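Local coordinates for surface glycoprotein (Trypanosoma brucei, PDB 5KLH) that probably acts as a surface sensor of the insect-stage parasite, this piece being the bilobed ectodomain of a transmembrane protein, at residues A[89-103]-A[141-155]. Residues are numbered along the deposited sequence; the frame is centred on the assembly and turned at random.
Sequences SPLHATRERWFSCSS and RLGEKCGYCKQEVYL
Tyr148 lies beside Trp98 on a long antiparallel ribbon, strand 92-100 against strand 145-155. Its CB sits squarely over the five-membered ring of Trp98, 3.5 Å from the centroid, a CH-pi contact. With chi1 at 67°, CG is wedged between backbone N and carbonyl carbon, and the phenol ring runs out alongside the indole. CD2 presses on Trp98 CZ2 at 3.3 Å, the two ring planes 32° apart. Over one face of the phenol lies the Glu96 carboxylate, planes 19° apart, with Tyr148 CE1 3.6 Å from Glu96 CD. Tyr148 OH shares a water with Glu96 OE2. Trp98 NE1 donates to Glu96 OE1 at 3.2 Å, so the indole N-H of its own strand and the phenol of the partner strand together position the carboxylate.

Farther along this face, Glu152 OE1 takes two bonds: His92 NE2 at 2.6 Å, on the anti side and out of the carboxylate plane, and Thr94 OG1 at 2.8 Å, on the syn lone pair. Past strand 92-100, Cys101 N bonds Glu144 O; disulfides join Cys101 to Cys115 and, within the ribbon, Cys146 to Cys140 and Cys149 to Cys126. This twisted two-stranded antiparallel ribbon reaches from the main sheet toward the disulfide-bonded part around helix 116-128, probably one lobe of the bilobed ectodomain.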
loop_
_atom_site.group_PDB
_atom_site.type_symbol
_atom_site.label_atom_id
_atom_site.label_comp_id
_atom_site.label_asym_id
_atom_site.label_seq_id
_atom_site.Cartn_x
_atom_site.Cartn_y
_atom_site.Cartn_z
ATOM N N SER A 89 -10.857 -0.229 -8.059
ATOM C CA SER A 89 -9.435 -0.535 -8.092
ATOM C C SER A 89 -9.222 -1.464 -9.267
ATOM O O SER A 89 -10.046 -2.350 -9.488
ATOM C CB SER A 89 -8.979 -1.194 -6.782
ATOM O OG SER A 89 -7.563 -1.218 -6.675
ATOM N N PRO A 90 -8.123 -1.286 -10.014
ATOM C CA PRO A 90 -7.942 -2.123 -11.203
ATOM C C PRO A 90 -7.694 -3.585 -10.846
ATOM O O PRO A 90 -6.874 -3.856 -9.974
ATOM C CB PRO A 90 -6.714 -1.509 -11.892
ATOM C CG PRO A 90 -6.004 -0.773 -10.827
ATOM C CD PRO A 90 -7.060 -0.276 -9.879
ATOM N N LEU A 91 -8.399 -4.496 -11.516
ATOM C CA LEU A 91 -8.179 -5.940 -11.328
ATOM C C LEU A 91 -6.774 -6.352 -11.719
ATOM O O LEU A 91 -6.194 -7.276 -11.140
ATOM C CB LEU A 91 -9.182 -6.735 -12.141
ATOM C CG LEU A 91 -10.622 -6.589 -11.666
ATOM C CD1 LEU A 91 -11.566 -7.122 -12.724
ATOM C CD2 LEU A 91 -10.808 -7.322 -10.356
ATOM N N HIS A 92 -6.236 -5.652 -12.709
ATOM C CA HIS A 92 -4.902 -5.924 -13.211
ATOM C C HIS A 92 -4.174 -4.618 -13.410
ATOM O O HIS A 92 -4.739 -3.665 -13.934
ATOM C CB HIS A 92 -4.963 -6.699 -14.530
ATOM C CG HIS A 92 -3.709 -6.596 -15.339
ATOM N ND1 HIS A 92 -3.644 -5.896 -16.526
ATOM C CD2 HIS A 92 -2.464 -7.080 -15.113
ATOM C CE1 HIS A 92 -2.410 -5.959 -17.001
ATOM N NE2 HIS A 92 -1.679 -6.679 -16.169
ATOM N N ALA A 93 -2.915 -4.564 -13.006
ATOM C CA ALA A 93 -2.110 -3.390 -13.279
ATOM C C ALA A 93 -0.798 -3.789 -13.918
ATOM O O ALA A 93 -0.258 -4.872 -13.662
ATOM C CB ALA A 93 -1.863 -2.587 -11.998
ATOM N N THR A 94 -0.306 -2.902 -14.770
ATOM C CA THR A 94 1.009 -3.032 -15.350
ATOM C C THR A 94 1.934 -2.092 -14.606
ATOM O O THR A 94 1.904 -0.881 -14.820
ATOM C CB THR A 94 0.992 -2.701 -16.835
ATOM O OG1 THR A 94 0.084 -3.589 -17.500
ATOM C CG2 THR A 94 2.379 -2.849 -17.428
ATOM N N ARG A 95 2.734 -2.649 -13.712
ATOM C CA ARG A 95 3.592 -1.837 -12.862
ATOM C C ARG A 95 4.895 -1.521 -13.585
ATOM O O ARG A 95 5.605 -2.428 -14.017
ATOM C CB ARG A 95 3.851 -2.572 -11.541
ATOM C CG ARG A 95 4.419 -1.719 -10.427
ATOM C CD ARG A 95 4.918 -2.596 -9.275
ATOM N NE ARG A 95 3.836 -3.162 -8.466
ATOM C CZ ARG A 95 3.965 -4.219 -7.662
ATOM N NH1 ARG A 95 5.125 -4.855 -7.562
ATOM N NH2 ARG A 95 2.928 -4.653 -6.961
ATOM N N GLU A 96 5.199 -0.236 -13.733
ATOM C CA GLU A 96 6.427 0.181 -14.396
ATOM C C GLU A 96 7.389 0.766 -13.374
ATOM O O GLU A 96 7.058 1.748 -12.704
ATOM C CB GLU A 96 6.128 1.208 -15.497
ATOM C CG GLU A 96 5.133 0.720 -16.547
ATOM C CD GLU A 96 4.821 1.764 -17.613
ATOM O OE1 GLU A 96 5.374 2.886 -17.549
ATOM O OE2 GLU A 96 4.022 1.451 -18.522
ATOM N N ARG A 97 8.569 0.165 -13.233
ATOM C CA ARG A 97 9.597 0.766 -12.388
ATOM C C ARG A 97 10.689 1.348 -13.273
ATOM O O ARG A 97 11.389 0.614 -13.983
ATOM C CB ARG A 97 10.159 -0.249 -11.385
ATOM C CG ARG A 97 9.136 -0.672 -10.315
ATOM C CD ARG A 97 8.345 0.540 -9.770
ATOM N NE ARG A 97 7.140 0.155 -9.029
ATOM C CZ ARG A 97 6.468 0.958 -8.204
ATOM N NH1 ARG A 97 6.875 2.206 -7.988
ATOM N NH2 ARG A 97 5.383 0.510 -7.583
ATOM N N TRP A 98 10.805 2.676 -13.241
ATOM C CA TRP A 98 11.676 3.411 -14.147
ATOM C C TRP A 98 13.066 3.643 -13.575
ATOM O O TRP A 98 13.217 3.876 -12.381
ATOM C CB TRP A 98 11.056 4.764 -14.490
ATOM C CG TRP A 98 9.965 4.700 -15.498
ATOM C CD1 TRP A 98 8.676 4.306 -15.292
ATOM C CD2 TRP A 98 10.064 5.063 -16.875
ATOM N NE1 TRP A 98 7.965 4.388 -16.466
ATOM C CE2 TRP A 98 8.793 4.854 -17.453
ATOM C CE3 TRP A 98 11.102 5.537 -17.681
ATOM C CZ2 TRP A 98 8.535 5.112 -18.799
ATOM C CZ3 TRP A 98 10.844 5.788 -19.016
ATOM C CH2 TRP A 98 9.573 5.573 -19.562
ATOM N N PHE A 99 14.065 3.602 -14.447
ATOM C CA PHE A 99 15.408 4.044 -14.095
ATOM C C PHE A 99 15.594 5.474 -14.575
ATOM O O PHE A 99 15.501 5.756 -15.773
ATOM C CB PHE A 99 16.476 3.131 -14.711
ATOM C CG PHE A 99 17.880 3.482 -14.290
ATOM C CD1 PHE A 99 18.602 4.449 -14.973
ATOM C CD2 PHE A 99 18.461 2.848 -13.207
ATOM C CE1 PHE A 99 19.889 4.781 -14.577
ATOM C CE2 PHE A 99 19.743 3.169 -12.805
ATOM C CZ PHE A 99 20.457 4.142 -13.504
ATOM N N SER A 100 15.829 6.380 -13.628
ATOM C CA SER A 100 16.113 7.778 -13.930
ATOM C C SER A 100 17.572 8.034 -13.591
ATOM O O SER A 100 18.026 7.675 -12.502
ATOM C CB SER A 100 15.213 8.714 -13.124
ATOM O OG SER A 100 13.844 8.374 -13.286
ATOM N N CYS A 101 18.312 8.626 -14.520
ATOM C CA CYS A 101 19.722 8.881 -14.253
ATOM C C CYS A 101 19.834 10.089 -13.339
ATOM O O CYS A 101 19.443 11.196 -13.712
ATOM C CB CYS A 101 20.502 9.108 -15.548
ATOM S SG CYS A 101 22.259 9.445 -15.286
ATOM N N SER A 102 20.362 9.857 -12.144
ATOM C CA SER A 102 20.557 10.909 -11.152
ATOM C C SER A 102 22.031 10.993 -10.800
ATOM O O SER A 102 22.783 10.077 -11.113
ATOM C CB SER A 102 19.739 10.617 -9.909
ATOM O OG SER A 102 20.238 9.451 -9.287
ATOM N N SER A 103 22.436 12.059 -10.117
ATOM C CA SER A 103 23.851 12.220 -9.787
ATOM C C SER A 103 24.377 11.041 -8.987
ATOM O O SER A 103 25.543 10.660 -9.145
ATOM C CB SER A 103 24.091 13.521 -9.012
ATOM O OG SER A 103 23.867 14.647 -9.845
ATOM N N ARG A 141 21.961 9.833 -20.090
ATOM C CA ARG A 141 22.649 11.008 -19.545
ATOM C C ARG A 141 21.952 11.498 -18.294
ATOM O O ARG A 141 20.806 11.137 -18.048
ATOM C CB ARG A 141 22.697 12.156 -20.559
ATOM C CG ARG A 141 23.268 11.814 -21.931
ATOM C CD ARG A 141 23.348 13.082 -22.789
ATOM N NE ARG A 141 23.460 12.811 -24.223
ATOM C CZ ARG A 141 24.590 12.464 -24.838
ATOM N NH1 ARG A 141 25.713 12.322 -24.143
ATOM N NH2 ARG A 141 24.596 12.244 -26.147
ATOM N N LEU A 142 22.639 12.343 -17.531
ATOM C CA LEU A 142 22.070 12.935 -16.324
ATOM C C LEU A 142 20.681 13.487 -16.591
ATOM O O LEU A 142 20.485 14.252 -17.536
ATOM C CB LEU A 142 22.983 14.043 -15.797
ATOM C CG LEU A 142 22.547 14.729 -14.510
ATOM C CD1 LEU A 142 22.393 13.708 -13.421
ATOM C CD2 LEU A 142 23.560 15.792 -14.100
ATOM N N GLY A 143 19.714 13.072 -15.778
ATOM C CA GLY A 143 18.371 13.614 -15.864
ATOM C C GLY A 143 17.432 12.845 -16.775
ATOM O O GLY A 143 16.222 13.101 -16.773
ATOM N N GLU A 144 17.972 11.905 -17.550
ATOM C CA GLU A 144 17.146 11.138 -18.482
ATOM C C GLU A 144 16.393 9.991 -17.816
ATOM O O GLU A 144 16.871 9.381 -16.859
ATOM C CB GLU A 144 17.999 10.572 -19.630
ATOM C CG GLU A 144 18.599 11.615 -20.540
ATOM C CD GLU A 144 18.973 11.046 -21.891
ATOM O OE1 GLU A 144 20.038 10.413 -22.001
ATOM O OE2 GLU A 144 18.192 11.228 -22.847
ATOM N N LYS A 145 15.202 9.709 -18.334
ATOM C CA LYS A 145 14.495 8.477 -18.006
ATOM C C LYS A 145 14.979 7.427 -18.987
ATOM O O LYS A 145 14.628 7.478 -20.167
ATOM C CB LYS A 145 12.979 8.653 -18.111
ATOM C CG LYS A 145 12.442 9.862 -17.360
ATOM C CD LYS A 145 12.677 9.709 -15.874
ATOM C CE LYS A 145 12.242 10.944 -15.087
ATOM N NZ LYS A 145 12.518 10.781 -13.619
ATOM N N CYS A 146 15.788 6.489 -18.511
ATOM C CA CYS A 146 16.533 5.624 -19.424
ATOM C C CYS A 146 15.775 4.383 -19.852
ATOM O O CYS A 146 16.003 3.853 -20.942
ATOM C CB CYS A 146 17.860 5.230 -18.781
ATOM S SG CYS A 146 18.775 6.690 -18.260
ATOM N N GLY A 147 14.871 3.918 -19.005
ATOM C CA GLY A 147 14.081 2.748 -19.335
ATOM C C GLY A 147 13.248 2.315 -18.154
ATOM O O GLY A 147 13.281 2.962 -17.106
ATOM N N TYR A 148 12.487 1.236 -18.313
ATOM C CA TYR A 148 11.667 0.770 -17.208
ATOM C C TYR A 148 11.438 -0.721 -17.233
ATOM O O TYR A 148 11.331 -1.341 -18.296
ATOM C CB TYR A 148 10.316 1.502 -17.176
ATOM C CG TYR A 148 9.359 1.224 -18.322
ATOM C CD1 TYR A 148 8.419 0.200 -18.241
ATOM C CD2 TYR A 148 9.356 2.025 -19.452
ATOM C CE1 TYR A 148 7.521 -0.031 -19.276
ATOM C CE2 TYR A 148 8.458 1.804 -20.488
ATOM C CZ TYR A 148 7.548 0.773 -20.393
ATOM O OH TYR A 148 6.659 0.541 -21.422
ATOM N N CYS A 149 11.384 -1.286 -16.036
ATOM C CA CYS A 149 11.068 -2.684 -15.854
ATOM C C CYS A 149 9.569 -2.840 -15.679
ATOM O O CYS A 149 8.937 -2.083 -14.928
ATOM C CB CYS A 149 11.797 -3.259 -14.649
ATOM S SG CYS A 149 11.580 -5.031 -14.500
ATOM N N LYS A 150 9.003 -3.829 -16.363
ATOM C CA LYS A 150 7.560 -4.001 -16.367
ATOM C C LYS A 150 7.150 -5.321 -15.732
ATOM O O LYS A 150 7.681 -6.375 -16.079
ATOM C CB LYS A 150 7.039 -3.907 -17.799
ATOM C CG LYS A 150 5.567 -4.182 -17.956
ATOM C CD LYS A 150 5.173 -4.140 -19.427
ATOM C CE LYS A 150 6.150 -4.942 -20.273
ATOM N NZ LYS A 150 7.044 -4.045 -21.076
ATOM N N GLN A 151 6.210 -5.254 -14.789
ATOM C CA GLN A 151 5.670 -6.453 -14.166
ATOM C C GLN A 151 4.152 -6.424 -14.220
ATOM O O GLN A 151 3.542 -5.374 -14.023
ATOM C CB GLN A 151 6.148 -6.586 -12.715
ATOM C CG GLN A 151 7.655 -6.783 -12.554
ATOM C CD GLN A 151 8.118 -8.206 -12.831
ATOM O OE1 GLN A 151 7.350 -9.053 -13.294
ATOM N NE2 GLN A 151 9.390 -8.476 -12.540
ATOM N N GLU A 152 3.545 -7.573 -14.505
ATOM C CA GLU A 152 2.085 -7.681 -14.501
ATOM C C GLU A 152 1.591 -8.214 -13.168
ATOM O O GLU A 152 2.053 -9.263 -12.703
ATOM C CB GLU A 152 1.599 -8.593 -15.642
ATOM C CG GLU A 152 2.170 -8.245 -17.013
ATOM C CD GLU A 152 1.736 -6.884 -17.538
ATOM O OE1 GLU A 152 0.767 -6.285 -17.017
ATOM O OE2 GLU A 152 2.378 -6.405 -18.496
ATOM N N VAL A 153 0.672 -7.480 -12.546
ATOM C CA VAL A 153 0.128 -7.862 -11.246
ATOM C C VAL A 153 -1.396 -7.834 -11.219
ATOM O O VAL A 153 -2.038 -7.110 -11.999
ATOM C CB VAL A 153 0.654 -6.946 -10.137
ATOM C CG1 VAL A 153 2.169 -6.995 -10.130
ATOM C CG2 VAL A 153 0.198 -5.508 -10.369
ATOM N N TYR A 154 -1.971 -8.620 -10.312
ATOM C CA TYR A 154 -3.421 -8.728 -10.209
ATOM C C TYR A 154 -3.874 -8.540 -8.773
ATOM O O TYR A 154 -3.341 -9.177 -7.854
ATOM C CB TYR A 154 -3.901 -10.069 -10.742
ATOM C CG TYR A 154 -3.531 -10.292 -12.184
ATOM C CD1 TYR A 154 -2.292 -10.797 -12.530
ATOM C CD2 TYR A 154 -4.419 -9.968 -13.208
ATOM C CE1 TYR A 154 -1.948 -11.003 -13.853
ATOM C CE2 TYR A 154 -4.075 -10.169 -14.539
ATOM C CZ TYR A 154 -2.843 -10.672 -14.850
ATOM O OH TYR A 154 -2.509 -10.865 -16.176
ATOM N N LEU A 155 -4.866 -7.682 -8.586
ATOM C CA LEU A 155 -5.388 -7.385 -7.259
ATOM C C LEU A 155 -5.895 -8.626 -6.529
ATOM O O LEU A 155 -6.700 -9.392 -7.074
ATOM C CB LEU A 155 -6.525 -6.376 -7.367
ATOM C CG LEU A 155 -7.099 -5.886 -6.042
ATOM C CD1 LEU A 155 -6.058 -5.082 -5.274
ATOM C CD2 LEU A 155 -8.315 -5.039 -6.346
HETATM O O HOH W 1 -7.592 -9.163 -9.702
HETATM O O HOH W 2 0.987 -4.793 -20.240
HETATM O O HOH W 3 4.076 -0.777 -20.032
#